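Local coordinates for protein cytolethal distending toxin subunit A (Haemophilus ducreyi, PDB 1SR4) that forms part of a tripartite genotoxin and, together with subunit CdtC, probably makes the heterodimer required to deliver the CdtB subunit into host cells, at residues A[163-168]-A[191-196]; A[77-82]-A[129-134]; A[108-113]-A[142-147]. All blocks are in the same frame, centred on the assembly; numbering follows the deposited sequence.

Contact 1. Residues A[163-168]-A[191-196]; sequences VTYNPV and QTWYLA
In the ricin-type beta-trefoil of this subunit, Y165 and W193 meet where strand 162-165 approaches the last long strand, 189-196. Both rings are buried. The two side chains overlap while running opposite ways, with ring planes 56° apart, and the closest pair is Y165 CD2 to W193 CZ2 at 3.4 Å. Y165 CE2 lies over one face of the indole, offset toward its rim. CG of Y165 sits between the backbone N and the carbonyl carbon (chi1 63°), which sends the ring across toward 191-196.

The phenol ends at the backbone of T192. Y165 OH donates to T192 O over 2.6 Å, and that oxygen lies near the plane of the ring. The same hydroxyl is also bonded to the backbone N of Q66. V163 crosses the indole at about a right angle, with CG1 3.7 Å from W193 CZ2. At the indole edge, W193 NE1 makes a weak hydrogen bond to V163 O. A water gives a second bond to V163 O and bridges it to Q191 O.

Q191 extends its side chain beyond CG to the hydroxyl of T164. Its NE2 donates to T164 OG1 over 3.1 Å, with the hydroxyl in the amide plane. T164 OG1 is also bonded to S179, and the Q191 amide is held by G183 and V180. The backbone oxygens buried here are thus met by a phenol, an indole N-H and a water. Side chains and solvent, rather than paired backbones, join the two segments.

Contact 2. Residues A[77-82]-A[129-134]; sequences AKRNWL and IHDICS
R79, which is exposed, forms a salt bridge with the buried D131. R79 NH1 lies 2.9 Å from D131 OD2. The oxygen is in the guanidinium plane, but the nitrogen stands above the carboxylate plane, and the two planes are 67° apart. One face of the guanidinium rests on I129 CD1, 3.7 Å from R79 NH1. R79 also makes a cation-pi contact with Y124. CG of D131 is anti to the backbone N (chi1 -158°), which carries the carboxylate toward R79. D131 OD1 takes a weak hydrogen bond from I132 N, which helps to hold the carboxylate.

The backbone adds a second link. R79 N donates to H130 O over 2.7 Å, nearly in line with the C=O bond. W81 CE3 touches I129 CG2 at 3.7 Å. K78 lies at a slant to I132, and its CD presses against I132 CG1 at 3.5 Å, a tight carbon pair.

R79 N lies over one face of the H130 ring. K78 CA makes an off-centre CH-pi contact with this ring, 4.3 Å from the centroid. H130 ND1 is bonded to T119 OG1, which helps to fix the ring's rotation. L82 CD1 packs on H130 CB.

The loop has its own brace. Residues A77 to N80 form a type II turn, and N80 ND2 donates to A77 O over 2.8 Å. R79 takes the third position of the turn, with positive phi. The arrangement is a beta turn docked by its third residue on strand 127-131 of the beta-trefoil. It belongs to the region 74-85, inferred to mediate binding to target cells.

Contact 3. Residues A[108-113]-A[142-147]; sequences EYFRFV and FELLPT
F110 and F142 pair where two strands of the beta-trefoil meet, strand 110-114 and strand 142-146. The segments 110-113 and 142-146 run at 108° to each other, consistent with a single bridge. It is antiparallel, of the hydrogen-bonded kind.

The backbone bonds come first. F110 N donates to F142 O over 2.8 Å, and F142 N returns a bond to F110 O over 2.7 Å. Y109 CA adds a CA-H...O contact to F142 O at 3.3 Å, so this oxygen is approached by two donors of unequal strength.

Apolar packing follows on the buried side. F112 CD2 is 4.2 Å from F142 CD2, and this atom of F142 lies at the edge of the F112 ring. L144 CD1 meets the F112 edge near CZ. F110 CD2 is only loosely near L144 CD1. Around them, M101 packs on F110, F112 and L144, while V121 covers F112 and F142. These four side chains, F110, F112, F142 and L144, are therefore part of the hydrophobic interior.

At the partly exposed end, Y109 and E143 cross at a slant. Y109 CD1 lies 4.0 Å from E143 CB, so the ring touches the root of the glutamate, whose CG is anti to the backbone N (chi1 174°) and whose chain then runs on extended. E108 turns its carboxylate to T205 of the CdtB chain, and E206 of that chain packs on E143. Farther along, P146 makes backbone hydrogen bonds to the CdtC chain.

Beyond the bridge, a water lies between the segments: its O is 2.7 Å from E108 O and accepts from L144 N, 2.9 Å away.

In the fold
All three contacts lie in one beta-trefoil domain. Contact 1 is wholly buried, contact 3 is partly buried, and contact 2 is the most exposed. Their chemistry follows their place. Contact 1 relies on aromatic side chains and polar groups that reach backbone oxygens. Contact 3 uses a true strand bridge over apolar side chains. Contact 2 adds a salt bridge at the surface. Contacts 1 and 3 touch in the interior, where L195 packs on L144. Contacts 2 and 3 use consecutive strands, 127-131 and 142-146, and touch through C133, which packs on R111 and V113. Contact 3 borders CdtB and CdtC, contact 1 also reaches both, and contact 2 touches neither.

Contact 1. Residues A[163-168]-A[191-196]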
# COMPACT_ATOMS: atom_id res chain seq x y z
N VAL A 163 -6.53 6.53 -20.23
CA VAL A 163 -7.49 7.53 -19.76
C VAL A 163 -6.77 8.87 -19.65
O VAL A 163 -5.83 9.04 -18.86
CB VAL A 163 -8.09 7.10 -18.42
CG1 VAL A 163 -9.14 8.11 -17.95
CG2 VAL A 163 -8.70 5.71 -18.57
N THR A 164 -7.23 9.83 -20.44
CA THR A 164 -6.63 11.16 -20.56
C THR A 164 -7.59 12.26 -20.13
O THR A 164 -8.80 12.13 -20.29
CB THR A 164 -6.25 11.39 -22.04
OG1 THR A 164 -5.50 10.25 -22.50
CG2 THR A 164 -5.44 12.67 -22.24
N TYR A 165 -7.05 13.36 -19.59
CA TYR A 165 -7.90 14.47 -19.16
C TYR A 165 -7.12 15.77 -19.21
O TYR A 165 -5.90 15.76 -19.27
CB TYR A 165 -8.41 14.24 -17.73
CG TYR A 165 -7.30 14.20 -16.71
CD1 TYR A 165 -6.94 15.35 -15.99
CD2 TYR A 165 -6.58 13.03 -16.49
CE1 TYR A 165 -5.89 15.32 -15.06
CE2 TYR A 165 -5.53 12.98 -15.58
CZ TYR A 165 -5.19 14.12 -14.87
OH TYR A 165 -4.11 14.06 -14.00
N ASN A 166 -7.84 16.89 -19.19
CA ASN A 166 -7.20 18.19 -19.19
C ASN A 166 -7.17 18.74 -17.77
O ASN A 166 -8.21 19.04 -17.20
CB ASN A 166 -7.98 19.17 -20.08
CG ASN A 166 -9.47 19.22 -19.74
OD1 ASN A 166 -10.16 18.19 -19.69
ND2 ASN A 166 -9.98 20.43 -19.50
N PRO A 167 -5.98 18.85 -17.17
CA PRO A 167 -5.83 19.38 -15.81
C PRO A 167 -6.45 20.78 -15.75
O PRO A 167 -7.25 21.08 -14.85
CB PRO A 167 -4.32 19.43 -15.63
CG PRO A 167 -3.85 18.23 -16.39
CD PRO A 167 -4.70 18.30 -17.67
N VAL A 168 -6.09 21.63 -16.71
CA VAL A 168 -6.62 23.00 -16.75
C VAL A 168 -7.98 23.04 -17.43
O VAL A 168 -8.19 22.46 -18.50
CB VAL A 168 -5.64 23.96 -17.50
CG1 VAL A 168 -6.27 25.32 -17.69
CG2 VAL A 168 -4.35 24.10 -16.69
N GLN A 191 -2.14 12.13 -18.16
CA GLN A 191 -2.63 10.77 -18.06
C GLN A 191 -2.31 10.16 -16.70
O GLN A 191 -2.45 8.95 -16.51
CB GLN A 191 -2.05 9.88 -19.17
CG GLN A 191 -2.41 10.32 -20.59
CD GLN A 191 -1.87 9.36 -21.65
OE1 GLN A 191 -0.76 8.83 -21.52
NE2 GLN A 191 -2.65 9.15 -22.71
N THR A 192 -1.89 10.99 -15.74
CA THR A 192 -1.58 10.42 -14.43
C THR A 192 -2.72 10.63 -13.45
O THR A 192 -3.33 11.70 -13.38
CB THR A 192 -0.26 11.00 -13.82
OG1 THR A 192 -0.26 12.41 -13.90
CG2 THR A 192 0.95 10.50 -14.59
N TRP A 193 -3.01 9.56 -12.71
CA TRP A 193 -4.08 9.52 -11.72
C TRP A 193 -3.55 9.03 -10.38
O TRP A 193 -2.55 8.30 -10.35
CB TRP A 193 -5.15 8.53 -12.17
CG TRP A 193 -5.88 8.95 -13.41
CD1 TRP A 193 -5.52 8.72 -14.72
CD2 TRP A 193 -7.10 9.68 -13.45
NE1 TRP A 193 -6.46 9.28 -15.57
CE2 TRP A 193 -7.44 9.87 -14.81
CE3 TRP A 193 -7.96 10.19 -12.46
CZ2 TRP A 193 -8.60 10.57 -15.21
CZ3 TRP A 193 -9.11 10.88 -12.86
CH2 TRP A 193 -9.41 11.06 -14.22
N TYR A 194 -4.20 9.42 -9.29
CA TYR A 194 -3.79 8.93 -7.98
C TYR A 194 -4.89 8.02 -7.43
O TYR A 194 -6.09 8.26 -7.64
CB TYR A 194 -3.59 10.06 -6.96
CG TYR A 194 -2.89 11.30 -7.49
CD1 TYR A 194 -1.65 11.22 -8.14
CD2 TYR A 194 -3.45 12.57 -7.30
CE1 TYR A 194 -0.98 12.40 -8.59
CE2 TYR A 194 -2.80 13.74 -7.76
CZ TYR A 194 -1.58 13.64 -8.39
OH TYR A 194 -0.96 14.80 -8.82
N LEU A 195 -4.47 6.96 -6.74
CA LEU A 195 -5.40 6.03 -6.11
C LEU A 195 -5.60 6.74 -4.78
O LEU A 195 -4.71 6.75 -3.93
CB LEU A 195 -4.72 4.66 -5.96
CG LEU A 195 -4.36 4.09 -7.36
CD1 LEU A 195 -3.48 2.86 -7.27
CD2 LEU A 195 -5.64 3.78 -8.09
N ALA A 196 -6.78 7.33 -4.59
CA ALA A 196 -7.06 8.15 -3.41
C ALA A 196 -8.21 7.70 -2.51
O ALA A 196 -9.02 6.85 -2.90
CB ALA A 196 -7.31 9.64 -3.89
O HOH W 1 -4.10 7.27 -17.70

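Contact 2. Residues A[77-82]-A[129-134]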
# COMPACT_ATOMS: atom_id res chain seq x y z
N ALA A 77 -28.23 7.69 -15.75
CA ALA A 77 -28.64 6.55 -16.58
C ALA A 77 -27.42 5.81 -17.13
O ALA A 77 -26.40 6.43 -17.43
CB ALA A 77 -29.53 7.04 -17.73
N LYS A 78 -27.55 4.49 -17.26
CA LYS A 78 -26.47 3.67 -17.78
C LYS A 78 -26.02 4.11 -19.17
O LYS A 78 -26.80 4.64 -19.95
CB LYS A 78 -26.92 2.20 -17.84
CG LYS A 78 -27.13 1.58 -16.47
CD LYS A 78 -27.53 0.12 -16.60
CE LYS A 78 -29.03 -0.04 -16.78
NZ LYS A 78 -29.73 0.23 -15.48
N ARG A 79 -24.74 3.90 -19.45
CA ARG A 79 -24.10 4.23 -20.72
C ARG A 79 -23.80 5.70 -20.99
O ARG A 79 -23.38 6.06 -22.08
CB ARG A 79 -24.88 3.61 -21.91
CG ARG A 79 -24.85 2.07 -21.87
CD ARG A 79 -25.27 1.41 -23.19
NE ARG A 79 -24.27 1.57 -24.26
CZ ARG A 79 -23.13 0.88 -24.35
NH1 ARG A 79 -22.81 -0.04 -23.44
NH2 ARG A 79 -22.31 1.10 -25.36
N ASN A 80 -23.99 6.54 -19.98
CA ASN A 80 -23.66 7.95 -20.13
C ASN A 80 -22.17 8.11 -19.85
O ASN A 80 -21.57 7.28 -19.16
CB ASN A 80 -24.47 8.79 -19.16
CG ASN A 80 -25.82 9.17 -19.71
OD1 ASN A 80 -25.91 9.98 -20.63
ND2 ASN A 80 -26.88 8.57 -19.17
N TRP A 81 -21.59 9.17 -20.39
CA TRP A 81 -20.18 9.45 -20.23
C TRP A 81 -19.79 9.80 -18.80
O TRP A 81 -20.56 10.39 -18.05
CB TRP A 81 -19.74 10.64 -21.10
CG TRP A 81 -19.89 10.52 -22.58
CD1 TRP A 81 -20.72 11.26 -23.38
CD2 TRP A 81 -19.13 9.67 -23.45
NE1 TRP A 81 -20.52 10.92 -24.70
CE2 TRP A 81 -19.56 9.95 -24.78
CE3 TRP A 81 -18.14 8.70 -23.25
CZ2 TRP A 81 -19.01 9.30 -25.90
CZ3 TRP A 81 -17.60 8.05 -24.36
CH2 TRP A 81 -18.05 8.36 -25.67
N LEU A 82 -18.57 9.43 -18.46
CA LEU A 82 -17.98 9.73 -17.16
C LEU A 82 -17.21 11.02 -17.39
O LEU A 82 -16.77 11.30 -18.50
CB LEU A 82 -17.00 8.62 -16.75
CG LEU A 82 -17.44 7.57 -15.74
CD1 LEU A 82 -18.89 7.15 -15.94
CD2 LEU A 82 -16.49 6.39 -15.83
N ILE A 129 -17.68 5.25 -20.01
CA ILE A 129 -19.09 5.34 -19.63
C ILE A 129 -19.20 4.39 -18.45
O ILE A 129 -18.20 3.85 -18.01
CB ILE A 129 -20.03 4.83 -20.76
CG1 ILE A 129 -19.77 3.34 -21.03
CG2 ILE A 129 -19.85 5.69 -22.02
CD1 ILE A 129 -20.72 2.71 -22.06
N HIS A 130 -20.41 4.22 -17.92
CA HIS A 130 -20.63 3.24 -16.86
C HIS A 130 -21.79 2.40 -17.37
O HIS A 130 -22.71 2.91 -18.02
CB HIS A 130 -20.95 3.92 -15.51
CG HIS A 130 -22.25 4.66 -15.47
ND1 HIS A 130 -23.34 4.20 -14.77
CD2 HIS A 130 -22.61 5.86 -15.99
CE1 HIS A 130 -24.33 5.08 -14.87
NE2 HIS A 130 -23.91 6.09 -15.61
N ASP A 131 -21.74 1.09 -17.13
CA ASP A 131 -22.81 0.19 -17.58
C ASP A 131 -22.83 -1.05 -16.70
O ASP A 131 -21.95 -1.24 -15.83
CB ASP A 131 -22.59 -0.22 -19.04
CG ASP A 131 -23.89 -0.71 -19.73
OD1 ASP A 131 -24.97 -0.66 -19.12
OD2 ASP A 131 -23.81 -1.12 -20.90
N ILE A 132 -23.83 -1.89 -16.92
CA ILE A 132 -23.99 -3.12 -16.16
C ILE A 132 -22.68 -3.90 -16.15
O ILE A 132 -22.05 -4.10 -17.18
CB ILE A 132 -25.14 -3.97 -16.75
CG1 ILE A 132 -26.45 -3.19 -16.60
CG2 ILE A 132 -25.25 -5.31 -16.02
CD1 ILE A 132 -27.46 -3.47 -17.69
N CYS A 133 -22.28 -4.33 -14.96
CA CYS A 133 -21.05 -5.07 -14.79
C CYS A 133 -21.10 -6.49 -15.34
O CYS A 133 -22.10 -7.19 -15.21
CB CYS A 133 -20.69 -5.14 -13.31
SG CYS A 133 -20.35 -3.53 -12.50
N SER A 134 -20.00 -6.90 -15.96
CA SER A 134 -19.90 -8.25 -16.47
C SER A 134 -18.44 -8.61 -16.55
O SER A 134 -17.69 -7.96 -17.27
CB SER A 134 -20.52 -8.38 -17.85
OG SER A 134 -20.28 -9.69 -18.33

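Contact 3. Residues A[108-113]-A[142-147]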
# COMPACT_ATOMS: atom_id res chain seq x y z
N GLU A 108 -3.88 -9.48 -13.45
CA GLU A 108 -3.28 -8.15 -13.52
C GLU A 108 -4.21 -7.01 -13.95
O GLU A 108 -3.77 -5.86 -14.01
CB GLU A 108 -2.03 -8.18 -14.40
CG GLU A 108 -0.93 -9.08 -13.83
CD GLU A 108 0.41 -8.87 -14.51
OE1 GLU A 108 0.61 -9.43 -15.61
OE2 GLU A 108 1.25 -8.12 -13.95
N TYR A 109 -5.47 -7.31 -14.24
CA TYR A 109 -6.40 -6.24 -14.61
C TYR A 109 -7.38 -5.95 -13.48
O TYR A 109 -7.62 -6.78 -12.59
CB TYR A 109 -7.19 -6.58 -15.87
CG TYR A 109 -6.35 -6.92 -17.09
CD1 TYR A 109 -5.05 -6.42 -17.24
CD2 TYR A 109 -6.87 -7.71 -18.11
CE1 TYR A 109 -4.30 -6.72 -18.37
CE2 TYR A 109 -6.14 -8.01 -19.24
CZ TYR A 109 -4.85 -7.51 -19.37
OH TYR A 109 -4.14 -7.79 -20.51
N PHE A 110 -7.95 -4.75 -13.53
CA PHE A 110 -8.91 -4.31 -12.54
C PHE A 110 -10.15 -3.73 -13.18
O PHE A 110 -10.14 -3.30 -14.34
CB PHE A 110 -8.28 -3.23 -11.65
CG PHE A 110 -7.13 -3.74 -10.83
CD1 PHE A 110 -7.36 -4.44 -9.66
CD2 PHE A 110 -5.81 -3.54 -11.26
CE1 PHE A 110 -6.31 -4.95 -8.90
CE2 PHE A 110 -4.74 -4.04 -10.51
CZ PHE A 110 -5.00 -4.75 -9.32
N ARG A 111 -11.23 -3.74 -12.42
CA ARG A 111 -12.49 -3.18 -12.86
C ARG A 111 -12.94 -2.28 -11.72
O ARG A 111 -12.52 -2.46 -10.57
CB ARG A 111 -13.51 -4.26 -13.14
CG ARG A 111 -14.07 -4.89 -11.91
CD ARG A 111 -15.33 -5.60 -12.30
NE ARG A 111 -15.99 -6.24 -11.18
CZ ARG A 111 -17.05 -7.03 -11.31
NH1 ARG A 111 -17.55 -7.25 -12.52
NH2 ARG A 111 -17.59 -7.61 -10.25
N PHE A 112 -13.79 -1.30 -12.05
CA PHE A 112 -14.28 -0.33 -11.07
C PHE A 112 -15.80 -0.33 -10.97
O PHE A 112 -16.50 -0.05 -11.95
CB PHE A 112 -13.79 1.06 -11.46
CG PHE A 112 -12.28 1.19 -11.47
CD1 PHE A 112 -11.60 1.60 -10.33
CD2 PHE A 112 -11.55 0.85 -12.61
CE1 PHE A 112 -10.21 1.68 -10.33
CE2 PHE A 112 -10.16 0.92 -12.62
CZ PHE A 112 -9.49 1.33 -11.48
N VAL A 113 -16.30 -0.63 -9.78
CA VAL A 113 -17.74 -0.70 -9.51
C VAL A 113 -18.20 0.54 -8.75
O VAL A 113 -17.68 0.85 -7.68
CB VAL A 113 -18.04 -1.96 -8.70
CG1 VAL A 113 -19.57 -2.20 -8.63
CG2 VAL A 113 -17.32 -3.16 -9.34
N PHE A 142 -9.16 -2.88 -16.87
CA PHE A 142 -8.10 -1.90 -17.03
C PHE A 142 -6.78 -2.35 -16.41
O PHE A 142 -6.75 -3.04 -15.39
CB PHE A 142 -8.52 -0.56 -16.40
CG PHE A 142 -9.73 0.06 -17.04
CD1 PHE A 142 -9.60 0.99 -18.07
CD2 PHE A 142 -11.01 -0.32 -16.64
CE1 PHE A 142 -10.71 1.53 -18.69
CE2 PHE A 142 -12.13 0.22 -17.27
CZ PHE A 142 -11.98 1.15 -18.31
N GLU A 143 -5.69 -1.97 -17.05
CA GLU A 143 -4.36 -2.27 -16.54
C GLU A 143 -3.84 -0.95 -15.99
O GLU A 143 -3.82 0.05 -16.70
CB GLU A 143 -3.42 -2.77 -17.65
CG GLU A 143 -1.98 -2.94 -17.15
CD GLU A 143 -1.04 -3.67 -18.13
OE1 GLU A 143 -0.96 -3.27 -19.32
OE2 GLU A 143 -0.37 -4.63 -17.69
N LEU A 144 -3.43 -0.92 -14.73
CA LEU A 144 -2.88 0.32 -14.19
C LEU A 144 -1.37 0.17 -14.21
O LEU A 144 -0.82 -0.78 -13.66
CB LEU A 144 -3.39 0.57 -12.77
CG LEU A 144 -4.77 1.24 -12.68
CD1 LEU A 144 -5.81 0.39 -13.40
CD2 LEU A 144 -5.15 1.44 -11.21
N LEU A 145 -0.72 1.11 -14.87
CA LEU A 145 0.72 1.11 -15.02
C LEU A 145 1.34 2.11 -14.04
O LEU A 145 1.11 3.31 -14.12
CB LEU A 145 1.07 1.52 -16.46
CG LEU A 145 0.21 0.97 -17.61
CD1 LEU A 145 0.54 1.71 -18.90
CD2 LEU A 145 0.45 -0.52 -17.78
N PRO A 146 2.15 1.62 -13.10
CA PRO A 146 2.76 2.53 -12.13
C PRO A 146 3.78 3.46 -12.79
O PRO A 146 4.41 3.08 -13.77
CB PRO A 146 3.41 1.58 -11.12
CG PRO A 146 3.85 0.42 -12.00
CD PRO A 146 2.63 0.23 -12.93
N THR A 147 3.91 4.67 -12.26
CA THR A 147 4.88 5.63 -12.78
C THR A 147 5.95 5.73 -11.69
O THR A 147 5.74 5.23 -10.58
CB THR A 147 4.29 7.02 -12.97
OG1 THR A 147 4.03 7.60 -11.68
CG2 THR A 147 3.00 6.96 -13.78
O HOH W 2 -2.94 -3.39 -13.32